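Local coordinates for cell wall surface anchor family protein (Streptococcus agalactiae, PDB 3PHS), which is a minor pilin of the Gram-positive cell surface whose IgG-like domain mediates adhesion to lung epithelial cells, at residues Q48-K53 / T70-Q75; N111-A116 / G198-D203; K151-V156 / S213-G218; R170-V175 / D179-K184. All blocks are in the same frame, centred on the assembly; numbering follows the deposited sequence.

Contact 1: Q48-K53 / T70-Q75; sequences QLYQLK and TELKKQ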
# COMPACT_ATOMS: atom_id res chain seq x y z
N GLN A 48 12.01 10.75 4.20
CA GLN A 48 11.95 11.97 4.99
C GLN A 48 12.23 11.64 6.44
O GLN A 48 11.76 10.63 6.96
CB GLN A 48 10.59 12.64 4.83
CG GLN A 48 10.40 13.08 3.42
CD GLN A 48 9.10 13.76 3.16
OE1 GLN A 48 8.95 14.42 2.12
NE2 GLN A 48 8.14 13.63 4.07
N LEU A 49 12.97 12.55 7.09
CA LEU A 49 13.30 12.42 8.50
C LEU A 49 12.78 13.63 9.25
O LEU A 49 13.12 14.76 8.90
CB LEU A 49 14.83 12.23 8.67
CG LEU A 49 15.46 10.83 8.58
CD1 LEU A 49 15.16 10.03 9.82
CD2 LEU A 49 15.07 10.02 7.35
N TYR A 50 11.96 13.39 10.27
CA TYR A 50 11.31 14.44 11.07
C TYR A 50 11.99 14.51 12.43
O TYR A 50 11.98 13.54 13.18
CB TYR A 50 9.81 14.16 11.19
CG TYR A 50 9.13 14.35 9.85
CD1 TYR A 50 9.15 13.34 8.89
CD2 TYR A 50 8.54 15.57 9.53
CE1 TYR A 50 8.54 13.53 7.64
CE2 TYR A 50 7.94 15.77 8.29
CZ TYR A 50 7.93 14.75 7.36
OH TYR A 50 7.35 14.98 6.15
N GLN A 51 12.63 15.64 12.69
CA GLN A 51 13.31 15.86 13.97
C GLN A 51 12.26 16.11 15.07
O GLN A 51 11.52 17.09 15.00
CB GLN A 51 14.19 17.09 13.82
CG GLN A 51 15.22 17.33 14.89
CD GLN A 51 16.02 18.57 14.49
OE1 GLN A 51 17.10 18.46 13.91
NE2 GLN A 51 15.44 19.72 14.69
N LEU A 52 12.21 15.24 16.07
CA LEU A 52 11.22 15.38 17.15
C LEU A 52 11.47 16.63 18.00
O LEU A 52 12.62 17.00 18.23
CB LEU A 52 11.19 14.14 18.05
CG LEU A 52 10.24 13.02 17.64
CD1 LEU A 52 10.60 12.46 16.26
CD2 LEU A 52 10.22 11.93 18.70
N LYS A 53 10.38 17.27 18.42
CA LYS A 53 10.46 18.38 19.38
C LYS A 53 10.30 17.89 20.81
O LYS A 53 10.79 18.53 21.74
CB LYS A 53 9.38 19.42 19.08
CG LYS A 53 9.58 20.14 17.76
CD LYS A 53 8.58 21.29 17.58
CE LYS A 53 9.22 22.66 17.82
NZ LYS A 53 10.01 22.77 19.10
N THR A 70 1.07 15.71 6.65
CA THR A 70 1.20 17.14 6.99
C THR A 70 1.34 17.36 8.48
O THR A 70 2.00 18.31 8.89
CB THR A 70 0.04 18.01 6.41
OG1 THR A 70 -1.22 17.56 6.93
CG2 THR A 70 0.04 17.94 4.86
N GLU A 71 0.77 16.47 9.29
CA GLU A 71 0.89 16.56 10.76
C GLU A 71 2.34 16.34 11.24
O GLU A 71 2.76 16.91 12.26
CB GLU A 71 -0.05 15.57 11.46
CG GLU A 71 -1.53 15.91 11.22
CD GLU A 71 -2.51 14.99 11.95
OE1 GLU A 71 -2.28 13.75 12.06
OE2 GLU A 71 -3.53 15.53 12.40
N LEU A 72 3.08 15.52 10.50
CA LEU A 72 4.48 15.23 10.80
C LEU A 72 5.24 16.55 10.83
O LEU A 72 5.98 16.83 11.78
CB LEU A 72 5.08 14.30 9.73
CG LEU A 72 4.51 12.87 9.62
CD1 LEU A 72 5.14 12.14 8.42
CD2 LEU A 72 4.72 12.05 10.90
N LYS A 73 5.03 17.36 9.81
CA LYS A 73 5.68 18.67 9.69
C LYS A 73 5.34 19.57 10.90
O LYS A 73 6.24 20.19 11.52
CB LYS A 73 5.26 19.33 8.36
CG LYS A 73 5.76 20.77 8.11
CD LYS A 73 7.25 20.82 7.87
CE LYS A 73 7.74 22.26 7.62
NZ LYS A 73 9.16 22.25 7.13
N LYS A 74 4.05 19.60 11.25
CA LYS A 74 3.53 20.40 12.35
C LYS A 74 4.22 20.06 13.68
O LYS A 74 4.56 20.95 14.46
CB LYS A 74 2.01 20.21 12.46
CG LYS A 74 1.28 21.14 13.42
CD LYS A 74 -0.18 20.69 13.64
CE LYS A 74 -0.98 20.60 12.33
NZ LYS A 74 -2.07 19.56 12.38
N GLN A 75 4.43 18.77 13.94
CA GLN A 75 5.03 18.35 15.21
C GLN A 75 6.57 18.31 15.23
O GLN A 75 7.16 18.17 16.31
CB GLN A 75 4.44 17.01 15.67
CG GLN A 75 2.96 17.12 16.01
CD GLN A 75 2.39 15.94 16.77
OE1 GLN A 75 3.08 15.26 17.55
NE2 GLN A 75 1.09 15.71 16.59
O HOH W 1 7.58 16.41 18.53

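Contact 2: N111-A116 / G198-D203; sequences NRNVSA and GLIHGD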
# COMPACT_ATOMS: atom_id res chain seq x y z
N ASN A 111 4.57 5.65 2.20
CA ASN A 111 4.62 4.38 1.50
C ASN A 111 4.43 3.29 2.56
O ASN A 111 5.31 3.08 3.40
CB ASN A 111 5.96 4.23 0.77
CG ASN A 111 6.06 2.92 -0.01
OD1 ASN A 111 5.26 2.01 0.22
ND2 ASN A 111 7.03 2.82 -0.91
N ARG A 112 3.27 2.62 2.57
CA ARG A 112 2.99 1.64 3.63
C ARG A 112 3.89 0.40 3.55
O ARG A 112 3.97 -0.37 4.51
CB ARG A 112 1.51 1.22 3.60
CG ARG A 112 1.17 0.29 2.45
CD ARG A 112 -0.29 -0.17 2.52
NE ARG A 112 -0.55 -1.25 1.56
CZ ARG A 112 -1.65 -1.99 1.58
NH1 ARG A 112 -2.61 -1.78 2.48
NH2 ARG A 112 -1.80 -2.95 0.68
N ASN A 113 4.59 0.22 2.44
CA ASN A 113 5.44 -0.96 2.24
C ASN A 113 6.84 -0.82 2.88
O ASN A 113 7.63 -1.76 2.88
CB ASN A 113 5.51 -1.32 0.77
CG ASN A 113 4.14 -1.68 0.21
OD1 ASN A 113 3.43 -2.50 0.79
ND2 ASN A 113 3.73 -1.02 -0.86
N VAL A 114 7.10 0.36 3.44
CA VAL A 114 8.29 0.60 4.22
C VAL A 114 7.84 0.91 5.66
O VAL A 114 7.06 1.83 5.89
CB VAL A 114 9.08 1.79 3.64
CG1 VAL A 114 10.38 2.03 4.47
CG2 VAL A 114 9.42 1.52 2.17
N SER A 115 8.34 0.13 6.61
CA SER A 115 8.02 0.37 8.00
C SER A 115 8.75 1.63 8.45
O SER A 115 9.97 1.73 8.31
CB SER A 115 8.42 -0.83 8.87
OG SER A 115 7.56 -1.93 8.61
N ALA A 116 7.98 2.59 8.97
CA ALA A 116 8.57 3.80 9.53
C ALA A 116 9.34 3.46 10.82
O ALA A 116 9.09 2.42 11.45
CB ALA A 116 7.49 4.83 9.82
N GLY A 198 1.02 -8.90 -9.50
CA GLY A 198 2.01 -7.88 -9.18
C GLY A 198 1.53 -6.93 -8.08
O GLY A 198 1.96 -5.77 -8.04
N LEU A 199 0.64 -7.41 -7.21
CA LEU A 199 0.22 -6.63 -6.04
C LEU A 199 1.07 -7.02 -4.84
O LEU A 199 1.14 -8.19 -4.46
CB LEU A 199 -1.27 -6.85 -5.70
CG LEU A 199 -2.25 -6.31 -6.76
CD1 LEU A 199 -3.62 -6.97 -6.63
CD2 LEU A 199 -2.37 -4.79 -6.70
N ILE A 200 1.71 -6.03 -4.21
CA ILE A 200 2.50 -6.35 -3.04
C ILE A 200 1.56 -6.90 -1.98
O ILE A 200 0.45 -6.38 -1.79
CB ILE A 200 3.29 -5.14 -2.51
CG1 ILE A 200 4.25 -4.65 -3.60
CG2 ILE A 200 4.05 -5.53 -1.21
CD1 ILE A 200 4.99 -3.34 -3.25
N HIS A 201 1.99 -7.95 -1.28
CA HIS A 201 1.14 -8.59 -0.27
C HIS A 201 0.67 -7.61 0.81
O HIS A 201 1.41 -6.69 1.22
CB HIS A 201 1.80 -9.86 0.30
CG HIS A 201 3.03 -9.61 1.13
ND1 HIS A 201 2.98 -9.45 2.50
CD2 HIS A 201 4.33 -9.53 0.79
CE1 HIS A 201 4.20 -9.25 2.96
NE2 HIS A 201 5.05 -9.31 1.94
N GLY A 202 -0.58 -7.78 1.24
CA GLY A 202 -1.21 -6.84 2.18
C GLY A 202 -2.69 -6.69 1.92
O GLY A 202 -3.28 -7.45 1.14
N ASP A 203 -3.30 -5.68 2.54
CA ASP A 203 -4.76 -5.54 2.52
C ASP A 203 -5.23 -4.49 1.54
O ASP A 203 -4.68 -3.37 1.48
CB ASP A 203 -5.29 -5.24 3.93
CG ASP A 203 -5.07 -6.39 4.89
OD1 ASP A 203 -4.85 -7.53 4.43
OD2 ASP A 203 -5.12 -6.13 6.12
O HOH W 2 1.32 -4.01 0.87

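Contact 3: K151-V156 / S213-G218; sequences KPLAGV and SGYQIG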
# COMPACT_ATOMS: atom_id res chain seq x y z
N LYS A 151 -24.63 -16.52 -12.69
CA LYS A 151 -23.85 -16.57 -13.93
C LYS A 151 -22.84 -15.42 -13.95
O LYS A 151 -23.12 -14.35 -13.42
CB LYS A 151 -24.76 -16.50 -15.15
CG LYS A 151 -25.55 -15.21 -15.24
CD LYS A 151 -26.31 -15.06 -16.56
CE LYS A 151 -26.90 -13.66 -16.67
NZ LYS A 151 -27.76 -13.48 -17.88
N PRO A 152 -21.68 -15.62 -14.60
CA PRO A 152 -20.70 -14.54 -14.74
C PRO A 152 -21.29 -13.28 -15.36
O PRO A 152 -22.13 -13.34 -16.27
CB PRO A 152 -19.65 -15.15 -15.69
CG PRO A 152 -19.79 -16.62 -15.52
CD PRO A 152 -21.26 -16.84 -15.32
N LEU A 153 -20.85 -12.13 -14.85
CA LEU A 153 -21.33 -10.87 -15.34
C LEU A 153 -20.18 -10.08 -15.94
O LEU A 153 -19.20 -9.78 -15.24
CB LEU A 153 -21.92 -10.04 -14.21
CG LEU A 153 -23.41 -10.01 -13.97
CD1 LEU A 153 -23.63 -8.83 -13.06
CD2 LEU A 153 -24.20 -9.83 -15.28
N ALA A 154 -20.34 -9.73 -17.21
CA ALA A 154 -19.33 -8.95 -17.93
C ALA A 154 -19.57 -7.45 -17.84
O ALA A 154 -20.70 -6.97 -17.62
CB ALA A 154 -19.27 -9.41 -19.40
N GLY A 155 -18.49 -6.68 -17.98
CA GLY A 155 -18.61 -5.23 -18.05
C GLY A 155 -18.88 -4.49 -16.76
O GLY A 155 -19.22 -3.31 -16.80
N VAL A 156 -18.76 -5.18 -15.61
CA VAL A 156 -18.92 -4.55 -14.30
C VAL A 156 -17.61 -3.84 -13.91
O VAL A 156 -16.53 -4.42 -14.06
CB VAL A 156 -19.30 -5.59 -13.20
CG1 VAL A 156 -19.43 -4.94 -11.80
CG2 VAL A 156 -20.59 -6.32 -13.58
N SER A 213 -27.05 -3.30 -16.27
CA SER A 213 -28.44 -2.94 -16.18
C SER A 213 -29.24 -4.19 -15.77
O SER A 213 -29.04 -5.32 -16.30
CB SER A 213 -28.94 -2.27 -17.47
OG SER A 213 -29.68 -3.16 -18.30
N GLY A 214 -30.10 -3.97 -14.79
CA GLY A 214 -30.94 -5.02 -14.25
C GLY A 214 -30.48 -5.47 -12.88
O GLY A 214 -31.20 -6.20 -12.21
N TYR A 215 -29.29 -5.00 -12.46
CA TYR A 215 -28.65 -5.43 -11.21
C TYR A 215 -28.36 -4.28 -10.26
O TYR A 215 -28.25 -3.13 -10.67
CB TYR A 215 -27.34 -6.19 -11.48
CG TYR A 215 -27.51 -7.45 -12.28
CD1 TYR A 215 -27.41 -7.43 -13.67
CD2 TYR A 215 -27.76 -8.66 -11.64
CE1 TYR A 215 -27.56 -8.58 -14.40
CE2 TYR A 215 -27.90 -9.83 -12.37
CZ TYR A 215 -27.81 -9.78 -13.74
OH TYR A 215 -27.94 -10.91 -14.46
N GLN A 216 -28.23 -4.62 -8.98
CA GLN A 216 -27.91 -3.67 -7.93
C GLN A 216 -26.50 -3.93 -7.45
O GLN A 216 -26.07 -5.09 -7.37
CB GLN A 216 -28.81 -3.87 -6.72
CG GLN A 216 -30.23 -3.33 -6.77
CD GLN A 216 -30.97 -3.64 -5.47
OE1 GLN A 216 -30.51 -4.46 -4.67
NE2 GLN A 216 -32.11 -3.00 -5.26
N ILE A 217 -25.79 -2.87 -7.09
CA ILE A 217 -24.57 -3.02 -6.31
C ILE A 217 -24.97 -3.40 -4.87
O ILE A 217 -25.64 -2.62 -4.17
CB ILE A 217 -23.68 -1.74 -6.36
CG1 ILE A 217 -23.21 -1.48 -7.80
CG2 ILE A 217 -22.49 -1.86 -5.39
CD1 ILE A 217 -22.49 -0.16 -8.00
N GLY A 218 -24.60 -4.60 -4.45
CA GLY A 218 -24.95 -5.12 -3.12
C GLY A 218 -23.90 -4.80 -2.07
O GLY A 218 -24.21 -4.22 -1.03

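Contact 4: R170-V175 / D179-K184; sequences RVKNGV and DIDAAK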
# COMPACT_ATOMS: atom_id res chain seq x y z
N ARG A 170 -3.59 1.53 -10.05
CA ARG A 170 -3.78 1.45 -11.50
C ARG A 170 -3.18 0.17 -12.08
O ARG A 170 -2.24 -0.39 -11.51
CB ARG A 170 -3.28 2.73 -12.18
CG ARG A 170 -3.98 3.97 -11.61
CD ARG A 170 -3.61 5.30 -12.26
NE ARG A 170 -2.28 5.76 -11.86
CZ ARG A 170 -1.24 5.87 -12.69
NH1 ARG A 170 -1.37 5.55 -13.97
NH2 ARG A 170 -0.06 6.29 -12.23
N VAL A 171 -3.73 -0.29 -13.20
CA VAL A 171 -3.38 -1.60 -13.75
C VAL A 171 -3.15 -1.50 -15.27
O VAL A 171 -3.86 -0.75 -15.94
CB VAL A 171 -4.51 -2.65 -13.43
CG1 VAL A 171 -4.22 -4.01 -14.05
CG2 VAL A 171 -4.71 -2.79 -11.90
N LYS A 172 -2.17 -2.23 -15.76
CA LYS A 172 -1.80 -2.29 -17.19
C LYS A 172 -1.21 -3.69 -17.46
O LYS A 172 -0.46 -4.21 -16.64
CB LYS A 172 -0.77 -1.18 -17.49
CG LYS A 172 -0.30 -1.00 -18.96
CD LYS A 172 0.79 0.10 -19.00
CE LYS A 172 1.65 0.03 -20.25
NZ LYS A 172 2.48 1.26 -20.39
N ASN A 173 -1.51 -4.30 -18.60
CA ASN A 173 -1.02 -5.67 -18.89
C ASN A 173 -1.46 -6.69 -17.80
O ASN A 173 -0.72 -7.65 -17.51
CB ASN A 173 0.52 -5.70 -19.07
CG ASN A 173 1.01 -4.88 -20.27
OD1 ASN A 173 2.06 -4.22 -20.22
ND2 ASN A 173 0.25 -4.93 -21.36
N GLY A 174 -2.63 -6.46 -17.21
CA GLY A 174 -3.16 -7.29 -16.11
C GLY A 174 -2.33 -7.25 -14.83
O GLY A 174 -2.41 -8.14 -13.97
N VAL A 175 -1.53 -6.20 -14.70
CA VAL A 175 -0.58 -6.07 -13.62
C VAL A 175 -0.67 -4.67 -13.01
O VAL A 175 -0.90 -3.71 -13.72
CB VAL A 175 0.88 -6.32 -14.15
CG1 VAL A 175 1.87 -6.17 -13.06
CG2 VAL A 175 1.00 -7.71 -14.78
N ASP A 179 2.78 3.12 -14.82
CA ASP A 179 2.84 3.84 -16.08
C ASP A 179 1.73 4.87 -16.21
O ASP A 179 0.66 4.73 -15.61
CB ASP A 179 2.84 2.89 -17.27
CG ASP A 179 4.11 2.09 -17.37
OD1 ASP A 179 5.04 2.32 -16.58
OD2 ASP A 179 4.17 1.22 -18.25
N ILE A 180 1.99 5.93 -16.97
CA ILE A 180 1.04 7.03 -17.06
C ILE A 180 -0.28 6.58 -17.74
O ILE A 180 -1.33 7.18 -17.50
CB ILE A 180 1.68 8.29 -17.76
CG1 ILE A 180 0.90 9.58 -17.45
CG2 ILE A 180 1.86 8.06 -19.26
CD1 ILE A 180 1.22 10.19 -16.09
N ASP A 181 -0.22 5.54 -18.57
CA ASP A 181 -1.42 5.01 -19.20
C ASP A 181 -2.11 3.89 -18.40
O ASP A 181 -3.16 3.38 -18.82
CB ASP A 181 -1.20 4.60 -20.67
CG ASP A 181 -0.07 3.60 -20.85
OD1 ASP A 181 0.73 3.40 -19.92
OD2 ASP A 181 0.03 3.02 -21.94
N ALA A 182 -1.54 3.51 -17.26
CA ALA A 182 -2.21 2.50 -16.42
C ALA A 182 -3.51 3.13 -15.88
O ALA A 182 -3.53 4.29 -15.46
CB ALA A 182 -1.33 2.03 -15.29
N ALA A 183 -4.57 2.34 -15.91
CA ALA A 183 -5.93 2.81 -15.64
C ALA A 183 -6.43 2.41 -14.26
O ALA A 183 -6.08 1.34 -13.76
CB ALA A 183 -6.85 2.25 -16.71
N LYS A 184 -7.26 3.26 -13.66
CA LYS A 184 -7.94 2.93 -12.40
C LYS A 184 -9.20 2.07 -12.63
O LYS A 184 -9.60 1.27 -11.77
CB LYS A 184 -8.22 4.18 -11.56
CG LYS A 184 -9.23 5.15 -12.15
CD LYS A 184 -9.70 6.17 -11.15
CE LYS A 184 -10.54 7.22 -11.84
NZ LYS A 184 -10.92 8.33 -10.95

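Contact 1: Q48-K53 / T70-Q75
The ring of Y50 on strand 46-52 lies against the flank of L72 on helix 69-75, the two side chains crossing at about a right angle. Followed outward from its CB, the Y50 side chain brings five of its six ring carbons near L72. Y50 CD2 comes 3.6 Å from the carbonyl L72 O. Y50 CE2 packs 3.5 Å from L72 CB and also approaches the backbone N of K73, while Y50 CE1 meets the methyl L72 CD1 at 3.8 Å. Together they make a CH-pi contact over one ring face: L72 CB stands 3.6 Å from the ring centroid of Y50, 17° off the normal. With its CG anti to the carbonyl carbon (chi1 -69°), Y50 carries the ring out from the strand to the helix. The aliphatic part of K53 skirts the carbonyl of Q75, K53 CG lying 3.4 Å from Q75 O. A water bridges the same carbonyl to K53 N, accepting from the amide and donating to the oxygen. Both Y50 and L72 are buried; W64 of helix 60-65 touches each of them, and the neighbouring strands 76-83 and 98-106 contribute V79, L103 and Y101, so helix 69-75 packs across this sheet.

Contact 2: N111-A116 / G198-D203
R112 reaches across to the backbone of D203 and grips a single carbonyl oxygen with both terminal nitrogens. The NH1 of R112 lies 2.8 Å from D203 O, in the carbonyl plane and on a lone pair, whereas R112 NH2, at 3.0 Å from D203 O, approaches from above that plane. The oxygen stays close to the guanidinium plane, which helps to set how the flat group is turned. An extended chain from CG to NE, leaving the backbone with CG between N and the carbonyl carbon (chi1 75°), gives the arginine its span. G202 approaches obliquely, its carbonyl carbon 4.0 Å from R112 NH2.

The other half has no direct hydrogen bond: N113 and I200 come from opposite directions and pack by van der Waals contact. N113 ND2 lies 3.6 Å from I200 CD1, and N113 OD1 is 3.7 Å from I200 CG2. A water alongside lies within hydrogen-bonding distance of both N113 OD1 and H201 O. Behind N113 the chain is held in a type I turn from N111 to V114 and an Asx turn, N113 N donating to N111 OD1 at 2.9 Å.

This surface contact joins strand 109-121, at the edge of one sheet, to the junction of strands 193-200 and 202-210 in the prealbumin-like region. Y204 of strand 202-210 adds a cation-pi partner for R112, and I132 touches both N113 and H201.

Contact 3: K151-V156 / S213-G218
A small apolar contact between L153 and the ring of Y215, with no hydrogen bond across it, joins the segment leaving strand 149-152 to the short, weakly bonded strand 215-216. L153 is the buried member. Its CD1 methyl sits over the middle of one face of the Y215 ring, 4.0 Å from the centroid and only 8° off the normal, a well-centred CH-pi contact. The second methyl reaches farther along the ring toward the phenol end, with L153 CD2 3.7 Å from Y215 CE1 and 3.9 Å from Y215 CZ. Both methyls of the leucine touch the same tyrosine.

Both segments belong to the prealbumin-like region of the pilin, where strands 149-152 and 231-240 each pair with strand 135-146, and strand 215-216 pairs with 231-240. The contact therefore spans two parts of one mixed sheet, and N238 of strand 231-240 touches both L153 and Y215.

At the ring's outer end K151 arrives crosswise, at about a right angle to the tyrosine. Its CG lies between the backbone N and the carbonyl carbon (chi1 62°) and the chain runs extended from there, bringing K151 CE to 3.7 Å from Y215 OH. The backbone on either side of A154-G155 is held by T188, whose OG1 is hydrogen-bonded to L153 O and V156 N, while K142 of strand 135-146 packs against the L153 side chain.

Contact 4: R170-V175 / D179-K184
K172 leaves its backbone with CG beside the carbonyl carbon (chi1 -177°) and runs extended to a pair of aspartates, D179 and D181; R170, whose chain bends at chi3 (-75°), instead turns its guanidinium edge toward the carbonyls of 179-184. K172 NZ forms a salt bridge of 2.7 Å with D179 OD2, met on the anti side of that carboxylate, and another of 2.8 Å with D181 OD1, which offers its syn lone pair. The two carboxylates thus share one ammonium group, which probably offsets the repulsion between them.

R170 uses a single nitrogen for two backbone carbonyls. R170 NH1 lies 2.9 Å from A182 O, close to the guanidinium plane, and 2.7 Å from D179 O, which is tilted out of that plane. D179 O also accepts from A182 N, the bond that closes the type I turn from D179 to A182, so the arginine braces both ends of this turn.

Between the two basic residues the backbones pair in a single antiparallel bridge, V171 with A183, as a hydrogen-bonded pair. It belongs to a surface excursion of the prealbumin-like region: strand 171-172 passes through the type I' turn from K172 to V175 into strand 175-176, a beta hairpin, and the loop before strand 186-187 folds back beside it. V171 N donates to A183 O at 2.9 Å, and A183 N returns the bond to V171 O at 3.2 Å. The A182 methyl packs between the two basic chains, its CB 3.7 Å from R170 CB and 3.9 Å from K172 CB.

In the fold
From the N terminus, contact 1 closes first, bringing helix 69-75 onto the sheet that contains strand 46-52 before the chain reaches contact 2. Segment 111-116, on the edge strand of that same sheet, opens contact 2, which closes only 82 residues later and ties this sheet to the prealbumin-like region. Contact 3 opens inside that loop and closes beyond it, so the two cross; it holds together the far part of the region, and its centre lies about 31 Å from that of contact 2. Contact 4 is a short local loop nested inside both, and its V175 packs against G198 of contact 2. Contacts 1 and 3 lie on opposite sides of the chain's centre.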